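Long-range contacts in oxidoreductase, Gfo/Idh/MocA family (Vibrio cholerae, PDB 1XEA), which probably works as an NAD(P)-dependent oxidoreductase, binding its dinucleotide in a Rossmann-fold domain, with a substrate that is not known: residues A[147-152]-A[172-177]; A[166-171]-A[211-216]; A[176-181]-A[202-207]. One frame throughout, in Å; residues are numbered along the deposited sequence.

In the fold
All three contacts lie in the domain built on the eight-stranded mixed sheet, apart from the Rossmann sheet. Interactions 1 and 2, with centres about 6 Å apart, pack successive parts of helix 160-175 on the neighbouring strands 146-152 and 209-216. These strands are joined by backbone hydrogen bonds such as W149 N to H212 O. Interaction 3, its centre about 10 Å from that of interaction 1 and about 13 Å from that of interaction 2, fastens the loop after that helix to strand 196-206. Along the chain interactions 1 and 2 interleave, while interaction 3 nests within the loop closed by interaction 2. One helix and its trailing loop thus cover three adjacent strands.

Interaction 1 (A[147-152]-A[172-177]); sequences LRWEKH and LDSVNL
S174 is the first residue of 172-177 to meet the strand, setting its CB over one face of the W149 indole. The carbon stands 3.5 Å from the centroid of the six-membered ring and 13° off its normal, a CH-pi contact displaced toward the rim. The hydroxyl is turned back to the helix, where OG bonds to the carbonyl of H170. W149 NE1 is hydrogen-bonded to E224 OE1 of strand 223-230, which helps fix the rotation of the indole. V175 follows, and its two methyls divide the work: CG2 touches W149 CB at 3.2 Å, while CG1 lies 4.0 Å from L147 O. With V175 CG1 anti to the backbone N (chi1 174°), CG2 is the branch left to point at the tryptophan. The helix then breaks at N176, the centre of an inverse gamma turn closed by L177 N bonding to V175 O at 2.7 Å. This turn carries L177 to the end of L147, whose CD2 meets L177 CD1 at 3.5 Å, the two leucines crossing at about a right angle. From the opposite side of the strand, E150 OE2 forms a salt bridge with R148 NE at 3.1 Å and another with R148 of the second subunit. H152 NE2 donates to the anti lone pair of E150 OE1, from 24° out of the imidazole plane. L147 and W149 thus turn to the helix, R148 and E150 to a partner subunit, the layered helix-on-open-sheet build of the C-terminal domain in Gfo/Idh/MocA oxidoreductases.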
loop_
_atom_site.group_PDB
_atom_site.type_symbol
_atom_site.label_atom_id
_atom_site.label_comp_id
_atom_site.label_asym_id
_atom_site.label_seq_id
_atom_site.Cartn_x
_atom_site.Cartn_y
_atom_site.Cartn_z
ATOM N N LEU A 147 1.636 0.596 -22.714
ATOM C CA LEU A 147 2.325 1.526 -21.835
ATOM C C LEU A 147 1.392 2.716 -21.618
ATOM O O LEU A 147 1.010 3.392 -22.573
ATOM C CB LEU A 147 3.645 1.997 -22.461
ATOM C CG LEU A 147 4.407 3.095 -21.700
ATOM C CD1 LEU A 147 4.918 2.546 -20.384
ATOM C CD2 LEU A 147 5.546 3.631 -22.541
ATOM N N ARG A 148 1.018 2.960 -20.366
ATOM C CA ARG A 148 0.117 4.054 -20.033
ATOM C C ARG A 148 0.778 5.026 -19.081
ATOM O O ARG A 148 1.208 4.660 -17.985
ATOM C CB ARG A 148 -1.161 3.511 -19.393
ATOM C CG ARG A 148 -2.125 4.584 -18.911
ATOM C CD ARG A 148 -3.437 3.970 -18.455
ATOM N NE ARG A 148 -3.303 3.195 -17.233
ATOM C CZ ARG A 148 -4.058 2.144 -16.925
ATOM N NH1 ARG A 148 -5.009 1.731 -17.760
ATOM N NH2 ARG A 148 -3.858 1.507 -15.774
ATOM N N TRP A 149 0.849 6.281 -19.495
ATOM C CA TRP A 149 1.453 7.297 -18.661
ATOM C C TRP A 149 0.353 8.260 -18.193
ATOM O O TRP A 149 -0.257 8.945 -19.003
ATOM C CB TRP A 149 2.521 8.031 -19.477
ATOM C CG TRP A 149 3.575 8.660 -18.628
ATOM C CD1 TRP A 149 3.405 9.675 -17.727
ATOM C CD2 TRP A 149 4.948 8.286 -18.558
ATOM N NE1 TRP A 149 4.584 9.953 -17.102
ATOM C CE2 TRP A 149 5.552 9.116 -17.592
ATOM C CE3 TRP A 149 5.733 7.328 -19.217
ATOM C CZ2 TRP A 149 6.906 9.018 -17.265
ATOM C CZ3 TRP A 149 7.074 7.236 -18.890
ATOM C CH2 TRP A 149 7.645 8.077 -17.924
ATOM N N GLU A 150 0.084 8.280 -16.892
ATOM C CA GLU A 150 -0.921 9.165 -16.316
ATOM C C GLU A 150 -0.221 10.259 -15.501
ATOM O O GLU A 150 0.688 9.980 -14.715
ATOM C CB GLU A 150 -1.853 8.380 -15.386
ATOM C CG GLU A 150 -2.641 7.265 -16.062
ATOM C CD GLU A 150 -3.574 6.520 -15.108
ATOM O OE1 GLU A 150 -4.455 7.168 -14.499
ATOM O OE2 GLU A 150 -3.424 5.283 -14.974
ATOM N N LYS A 151 -0.639 11.501 -15.696
ATOM C CA LYS A 151 -0.071 12.611 -14.949
ATOM C C LYS A 151 -1.239 13.528 -14.672
ATOM O O LYS A 151 -1.689 14.251 -15.561
ATOM C CB LYS A 151 0.983 13.343 -15.768
ATOM C CG LYS A 151 1.789 14.339 -14.956
ATOM C CD LYS A 151 2.799 15.074 -15.825
ATOM C CE LYS A 151 3.737 15.911 -14.974
ATOM N NZ LYS A 151 2.992 16.880 -14.126
ATOM N N HIS A 152 -1.731 13.496 -13.439
ATOM C CA HIS A 152 -2.886 14.299 -13.076
ATOM C C HIS A 152 -2.553 15.411 -12.089
ATOM O O HIS A 152 -1.545 15.350 -11.387
ATOM C CB HIS A 152 -3.991 13.402 -12.492
ATOM C CG HIS A 152 -4.286 12.174 -13.308
ATOM N ND1 HIS A 152 -4.184 12.142 -14.682
ATOM C CD2 HIS A 152 -4.712 10.943 -12.937
ATOM C CE1 HIS A 152 -4.531 10.944 -15.123
ATOM N NE2 HIS A 152 -4.857 10.198 -14.083
ATOM N N LEU A 172 2.766 12.617 -23.032
ATOM C CA LEU A 172 2.638 12.324 -24.447
ATOM C C LEU A 172 3.963 11.836 -25.040
ATOM O O LEU A 172 4.026 10.763 -25.648
ATOM C CB LEU A 172 2.156 13.560 -25.205
ATOM C CG LEU A 172 1.806 13.311 -26.681
ATOM C CD1 LEU A 172 0.561 12.433 -26.768
ATOM C CD2 LEU A 172 1.585 14.633 -27.383
ATOM N N ASP A 173 5.018 12.627 -24.863
ATOM C CA ASP A 173 6.332 12.265 -25.374
ATOM C C ASP A 173 6.857 10.985 -24.737
ATOM O O ASP A 173 7.366 10.098 -25.426
ATOM C CB ASP A 173 7.354 13.371 -25.114
ATOM C CG ASP A 173 8.781 12.924 -25.431
ATOM O OD1 ASP A 173 9.145 12.830 -26.617
ATOM O OD2 ASP A 173 9.545 12.644 -24.492
ATOM N N SER A 174 6.750 10.903 -23.415
ATOM C CA SER A 174 7.233 9.741 -22.678
ATOM C C SER A 174 6.682 8.429 -23.202
ATOM O O SER A 174 7.292 7.377 -23.033
ATOM C CB SER A 174 6.885 9.880 -21.195
ATOM O OG SER A 174 7.487 11.029 -20.650
ATOM N N VAL A 175 5.533 8.502 -23.849
ATOM C CA VAL A 175 4.884 7.326 -24.375
ATOM C C VAL A 175 5.094 7.180 -25.870
ATOM O O VAL A 175 4.936 6.094 -26.417
ATOM C CB VAL A 175 3.385 7.405 -24.079
ATOM C CG1 VAL A 175 2.664 6.277 -24.745
ATOM C CG2 VAL A 175 3.153 7.351 -22.574
ATOM N N ASN A 176 5.464 8.285 -26.516
ATOM C CA ASN A 176 5.676 8.343 -27.965
ATOM C C ASN A 176 6.904 7.559 -28.445
ATOM O O ASN A 176 7.851 8.121 -28.989
ATOM C CB ASN A 176 5.786 9.805 -28.388
ATOM C CG ASN A 176 5.590 9.991 -29.865
ATOM O OD1 ASN A 176 5.451 9.022 -30.609
ATOM N ND2 ASN A 176 5.560 11.239 -30.306
ATOM N N LEU A 177 6.855 6.246 -28.259
ATOM C CA LEU A 177 7.948 5.364 -28.626
ATOM C C LEU A 177 7.881 4.898 -30.078
ATOM O O LEU A 177 8.731 4.132 -30.528
ATOM C CB LEU A 177 7.934 4.154 -27.696
ATOM C CG LEU A 177 7.982 4.443 -26.192
ATOM C CD1 LEU A 177 7.527 3.220 -25.434
ATOM C CD2 LEU A 177 9.384 4.858 -25.771
#

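Interaction 2 (A[166-171]-A[211-216]); sequences DDFIHP and LHASMN
M215, a selenomethionine, reaches from strand 209-216 into the helix and touches F168, D167 and P171 in turn. Its CB sits at the edge of the F168 ring, in the ring plane, 3.6 Å from F168 CD1. With CG anti to the backbone N (chi1 174°), the chain runs straight out and slides past the phenylalanine in the opposite direction. SE comes to rest 3.5 Å from F168 N and 3.6 Å from D167 OD2. A bend at chi3 (-80°) then turns CE in between D167 and P171: the methyl lies 3.5 Å from D167 CG and 3.9 Å from P171 CD. F168 answers from the helix side, its CZ reaching A213 CB at 3.6 Å. That same alanine methyl also lies near the backbone of P171, at 3.9 Å from P171 C. P171 and A213 form the nearest CA pair. The axes of helix 166-171 and strand 211-216 approach to 7.9 Å, at 145°. The carboxylate of D167 is salt-bridged through OD2 to R153 and R217, so the selenomethionine end packs beside an anion already held by arginines. No hydrogen bond crosses between helix and strand. The strand's backbone is bonded instead to neighbouring strands, as A213 is to V202 and S214 to W149. Between these segments the hold is van der Waals contact, largely apolar, while the D167 salt bridges add a polar link at the strand ends.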
loop_
_atom_site.group_PDB
_atom_site.type_symbol
_atom_site.label_atom_id
_atom_site.label_comp_id
_atom_site.label_asym_id
_atom_site.label_seq_id
_atom_site.Cartn_x
_atom_site.Cartn_y
_atom_site.Cartn_z
ATOM N N ASP A 166 2.975 22.904 -22.526
ATOM C CA ASP A 166 3.751 23.018 -21.299
ATOM C C ASP A 166 3.511 21.926 -20.260
ATOM O O ASP A 166 4.141 21.925 -19.200
ATOM C CB ASP A 166 3.519 24.390 -20.665
ATOM C CG ASP A 166 3.892 25.523 -21.597
ATOM O OD1 ASP A 166 5.079 25.611 -21.998
ATOM O OD2 ASP A 166 2.995 26.327 -21.935
ATOM N N ASP A 167 2.629 20.980 -20.562
ATOM C CA ASP A 167 2.331 19.933 -19.597
ATOM C C ASP A 167 2.140 18.560 -20.222
ATOM O O ASP A 167 3.005 17.690 -20.096
ATOM C CB ASP A 167 1.080 20.329 -18.816
ATOM C CG ASP A 167 1.133 19.889 -17.377
ATOM O OD1 ASP A 167 2.184 19.374 -16.947
ATOM O OD2 ASP A 167 0.124 20.067 -16.664
ATOM N N PHE A 168 1.005 18.380 -20.894
ATOM C CA PHE A 168 0.648 17.119 -21.538
ATOM C C PHE A 168 1.786 16.547 -22.367
ATOM O O PHE A 168 1.891 15.335 -22.559
ATOM C CB PHE A 168 -0.574 17.313 -22.431
ATOM C CG PHE A 168 -1.144 16.036 -22.946
ATOM C CD1 PHE A 168 -1.766 15.143 -22.078
ATOM C CD2 PHE A 168 -1.054 15.711 -24.298
ATOM C CE1 PHE A 168 -2.295 13.938 -22.546
ATOM C CE2 PHE A 168 -1.580 14.508 -24.782
ATOM C CZ PHE A 168 -2.204 13.614 -23.905
ATOM N N ILE A 169 2.644 17.429 -22.859
ATOM C CA ILE A 169 3.767 16.994 -23.671
ATOM C C ILE A 169 4.652 16.039 -22.882
ATOM O O ILE A 169 5.353 15.227 -23.462
ATOM C CB ILE A 169 4.592 18.198 -24.158
ATOM C CG1 ILE A 169 5.482 17.772 -25.326
ATOM C CG2 ILE A 169 5.431 18.749 -23.018
ATOM C CD1 ILE A 169 5.905 18.916 -26.194
ATOM N N HIS A 170 4.617 16.142 -21.559
ATOM C CA HIS A 170 5.419 15.260 -20.742
ATOM C C HIS A 170 4.953 13.826 -20.942
ATOM O O HIS A 170 5.684 13.000 -21.479
ATOM C CB HIS A 170 5.317 15.635 -19.270
ATOM C CG HIS A 170 6.366 16.598 -18.820
ATOM N ND1 HIS A 170 7.707 16.405 -19.070
ATOM C CD2 HIS A 170 6.274 17.766 -18.141
ATOM C CE1 HIS A 170 8.396 17.414 -18.570
ATOM N NE2 HIS A 170 7.551 18.255 -18.000
ATOM N N PRO A 171 3.716 13.506 -20.527
ATOM C CA PRO A 171 3.253 12.125 -20.711
ATOM C C PRO A 171 3.171 11.690 -22.171
ATOM O O PRO A 171 3.481 10.547 -22.506
ATOM C CB PRO A 171 1.886 12.125 -20.026
ATOM C CG PRO A 171 1.419 13.527 -20.194
ATOM C CD PRO A 171 2.665 14.332 -19.905
ATOM N N LEU A 211 -0.086 2.557 -26.920
ATOM C CA LEU A 211 0.455 3.716 -26.211
ATOM C C LEU A 211 -0.685 4.589 -25.698
ATOM O O LEU A 211 -1.713 4.723 -26.359
ATOM C CB LEU A 211 1.367 4.503 -27.156
ATOM C CG LEU A 211 2.467 3.629 -27.766
ATOM C CD1 LEU A 211 3.434 4.454 -28.600
ATOM C CD2 LEU A 211 3.211 2.942 -26.643
ATOM N N HIS A 212 -0.510 5.181 -24.521
ATOM C CA HIS A 212 -1.571 5.998 -23.936
ATOM C C HIS A 212 -1.064 7.094 -23.006
ATOM O O HIS A 212 -0.352 6.823 -22.035
ATOM C CB HIS A 212 -2.543 5.089 -23.173
ATOM C CG HIS A 212 -3.750 5.795 -22.625
ATOM N ND1 HIS A 212 -4.679 5.162 -21.825
ATOM C CD2 HIS A 212 -4.188 7.069 -22.769
ATOM C CE1 HIS A 212 -5.637 6.013 -21.502
ATOM N NE2 HIS A 212 -5.361 7.178 -22.062
ATOM N N ALA A 213 -1.444 8.331 -23.310
ATOM C CA ALA A 213 -1.062 9.487 -22.505
ATOM C C ALA A 213 -2.353 10.042 -21.928
ATOM O O ALA A 213 -3.283 10.357 -22.660
ATOM C CB ALA A 213 -0.363 10.532 -23.362
ATOM N N SER A 214 -2.393 10.165 -20.609
ATOM C CA SER A 214 -3.578 10.618 -19.912
ATOM C C SER A 214 -3.241 11.729 -18.911
ATOM O O SER A 214 -2.304 11.616 -18.113
ATOM C CB SER A 214 -4.187 9.398 -19.216
ATOM O OG SER A 214 -5.232 9.712 -18.331
HETATM N N MSE A 215 -4.003 12.815 -18.963
HETATM C CA MSE A 215 -3.784 13.919 -18.046
HETATM C C MSE A 215 -5.098 14.533 -17.627
HETATM O O MSE A 215 -5.808 15.114 -18.447
HETATM C CB MSE A 215 -2.924 14.994 -18.692
HETATM C CG MSE A 215 -2.774 16.242 -17.842
HETATM SE SE MSE A 215 -1.408 17.435 -18.523
HETATM C CE MSE A 215 0.139 16.515 -17.818
ATOM N N ASN A 216 -5.415 14.414 -16.344
ATOM C CA ASN A 216 -6.645 14.979 -15.821
ATOM C C ASN A 216 -6.228 16.031 -14.818
ATOM O O ASN A 216 -5.941 15.720 -13.661
ATOM C CB ASN A 216 -7.478 13.907 -15.129
ATOM C CG ASN A 216 -8.842 14.407 -14.741
ATOM O OD1 ASN A 216 -9.015 15.582 -14.432
ATOM N ND2 ASN A 216 -9.821 13.520 -14.748
#

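Interaction 3 (A[176-181]-A[202-207]); sequences NLSRQC and VQWQTG
S178 OG is the polar atom on which the contact turns: it donates to T206 OG1 at 2.9 Å and lies 3.3 Å from W204 NE1, at the edge of the indole. Its rotamer places the hydroxyl between the serine's own backbone N and carbonyl carbon, aimed at the strand, and S178 CB touches T206 CG2, at 3.5 Å. Q180 comes over a face of the same indole. Its CG stands 3.8 Å from the centroid of the five-membered ring, 16° off the normal, in a CH-pi contact. The bend at chi2 brings the amide over the pyrrole side, its plane tilted 43° from the ring, so that OE1 lies 3.2 Å from W204 NE1, at a poor angle for a hydrogen bond. Behind Q180 the loop is held by N176: Q180 N donates to N176 OD1 at 2.7 Å, almost straight (177°) and on a lone pair in the carbonyl plane. N176 ND2 returns a longer bond to Q180 O, 3.3 Å, and also bonds to S295 on helix 286-311. N176 touches the indole with OD1, near CZ2, and also fixes the loop that lays Q180 on it. The chemistry is mixed: one hydroxyl pair toward the more exposed end of strand 196-206, and an aliphatic chain over an aromatic face further in, tie the loop to the strand without any backbone pairing.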
loop_
_atom_site.group_PDB
_atom_site.type_symbol
_atom_site.label_atom_id
_atom_site.label_comp_id
_atom_site.label_asym_id
_atom_site.label_seq_id
_atom_site.Cartn_x
_atom_site.Cartn_y
_atom_site.Cartn_z
ATOM N N ASN A 176 5.464 8.285 -26.516
ATOM C CA ASN A 176 5.676 8.343 -27.965
ATOM C C ASN A 176 6.904 7.559 -28.445
ATOM O O ASN A 176 7.851 8.121 -28.989
ATOM C CB ASN A 176 5.786 9.805 -28.388
ATOM C CG ASN A 176 5.590 9.991 -29.865
ATOM O OD1 ASN A 176 5.451 9.022 -30.609
ATOM N ND2 ASN A 176 5.560 11.239 -30.306
ATOM N N LEU A 177 6.855 6.246 -28.259
ATOM C CA LEU A 177 7.948 5.364 -28.626
ATOM C C LEU A 177 7.881 4.898 -30.078
ATOM O O LEU A 177 8.731 4.132 -30.528
ATOM C CB LEU A 177 7.934 4.154 -27.696
ATOM C CG LEU A 177 7.982 4.443 -26.192
ATOM C CD1 LEU A 177 7.527 3.220 -25.434
ATOM C CD2 LEU A 177 9.384 4.858 -25.771
ATOM N N SER A 178 6.865 5.348 -30.806
ATOM C CA SER A 178 6.694 4.953 -32.202
ATOM C C SER A 178 6.825 6.146 -33.147
ATOM O O SER A 178 6.564 6.036 -34.348
ATOM C CB SER A 178 5.313 4.326 -32.392
ATOM O OG SER A 178 4.295 5.315 -32.315
ATOM N N ARG A 179 7.220 7.286 -32.593
ATOM C CA ARG A 179 7.366 8.514 -33.364
ATOM C C ARG A 179 6.059 8.819 -34.073
ATOM O O ARG A 179 5.980 8.774 -35.300
ATOM C CB ARG A 179 8.491 8.391 -34.391
ATOM C CG ARG A 179 9.836 8.016 -33.802
ATOM C CD ARG A 179 10.960 8.307 -34.788
ATOM N NE ARG A 179 10.629 7.930 -36.173
ATOM C CZ ARG A 179 10.107 8.747 -37.096
ATOM N NH1 ARG A 179 9.839 10.012 -36.796
ATOM N NH2 ARG A 179 9.880 8.307 -38.333
ATOM N N GLN A 180 5.030 9.112 -33.284
ATOM C CA GLN A 180 3.706 9.443 -33.799
ATOM C C GLN A 180 3.732 10.952 -34.047
ATOM O O GLN A 180 3.992 11.729 -33.132
ATOM C CB GLN A 180 2.648 9.087 -32.753
ATOM C CG GLN A 180 1.222 8.964 -33.266
ATOM C CD GLN A 180 1.048 7.833 -34.275
ATOM O OE1 GLN A 180 1.762 6.817 -34.237
ATOM N NE2 GLN A 180 0.083 7.995 -35.173
ATOM N N CYS A 181 3.454 11.368 -35.276
ATOM C CA CYS A 181 3.503 12.783 -35.607
ATOM C C CYS A 181 2.195 13.341 -36.128
ATOM O O CYS A 181 2.187 14.383 -36.777
ATOM C CB CYS A 181 4.590 13.006 -36.645
ATOM S SG CYS A 181 4.363 11.948 -38.062
ATOM N N VAL A 202 -4.953 10.875 -24.986
ATOM C CA VAL A 202 -4.518 10.467 -26.311
ATOM C C VAL A 202 -4.006 9.042 -26.264
ATOM O O VAL A 202 -3.112 8.709 -25.489
ATOM C CB VAL A 202 -3.406 11.376 -26.840
ATOM C CG1 VAL A 202 -2.884 10.836 -28.162
ATOM C CG2 VAL A 202 -3.935 12.786 -27.011
ATOM N N GLN A 203 -4.573 8.207 -27.123
ATOM C CA GLN A 203 -4.212 6.803 -27.176
ATOM C C GLN A 203 -4.224 6.269 -28.612
ATOM O O GLN A 203 -5.144 6.548 -29.379
ATOM C CB GLN A 203 -5.196 6.023 -26.296
ATOM C CG GLN A 203 -5.519 4.630 -26.780
ATOM C CD GLN A 203 -6.406 3.856 -25.821
ATOM O OE1 GLN A 203 -6.958 2.819 -26.187
ATOM N NE2 GLN A 203 -6.538 4.347 -24.586
ATOM N N TRP A 204 -3.195 5.507 -28.973
ATOM C CA TRP A 204 -3.113 4.919 -30.306
ATOM C C TRP A 204 -2.339 3.606 -30.246
ATOM O O TRP A 204 -1.667 3.312 -29.255
ATOM C CB TRP A 204 -2.417 5.866 -31.271
ATOM C CG TRP A 204 -0.962 6.024 -31.015
ATOM C CD1 TRP A 204 0.064 5.391 -31.662
ATOM C CD2 TRP A 204 -0.359 6.942 -30.102
ATOM N NE1 TRP A 204 1.275 5.867 -31.209
ATOM C CE2 TRP A 204 1.043 6.815 -30.248
ATOM C CE3 TRP A 204 -0.870 7.847 -29.160
ATOM C CZ2 TRP A 204 1.943 7.590 -29.510
ATOM C CZ3 TRP A 204 0.019 8.614 -28.424
ATOM C CH2 TRP A 204 1.414 8.475 -28.598
ATOM N N GLN A 205 -2.422 2.821 -31.313
ATOM C CA GLN A 205 -1.726 1.546 -31.344
ATOM C C GLN A 205 -0.721 1.430 -32.498
ATOM O O GLN A 205 -1.064 1.665 -33.652
ATOM C CB GLN A 205 -2.763 0.417 -31.392
ATOM C CG GLN A 205 -2.174 -0.979 -31.448
ATOM C CD GLN A 205 -2.931 -1.987 -30.589
ATOM O OE1 GLN A 205 -4.155 -1.917 -30.444
ATOM N NE2 GLN A 205 -2.200 -2.944 -30.028
ATOM N N THR A 206 0.524 1.091 -32.165
ATOM C CA THR A 206 1.596 0.922 -33.149
ATOM C C THR A 206 2.063 -0.519 -33.128
ATOM O O THR A 206 2.834 -0.917 -32.251
ATOM C CB THR A 206 2.838 1.794 -32.830
ATOM O OG1 THR A 206 2.537 3.174 -33.065
ATOM C CG2 THR A 206 4.028 1.382 -33.697
ATOM N N GLY A 207 1.608 -1.300 -34.097
ATOM C CA GLY A 207 2.009 -2.692 -34.147
ATOM C C GLY A 207 1.323 -3.449 -33.033
ATOM O O GLY A 207 0.098 -3.463 -32.954
#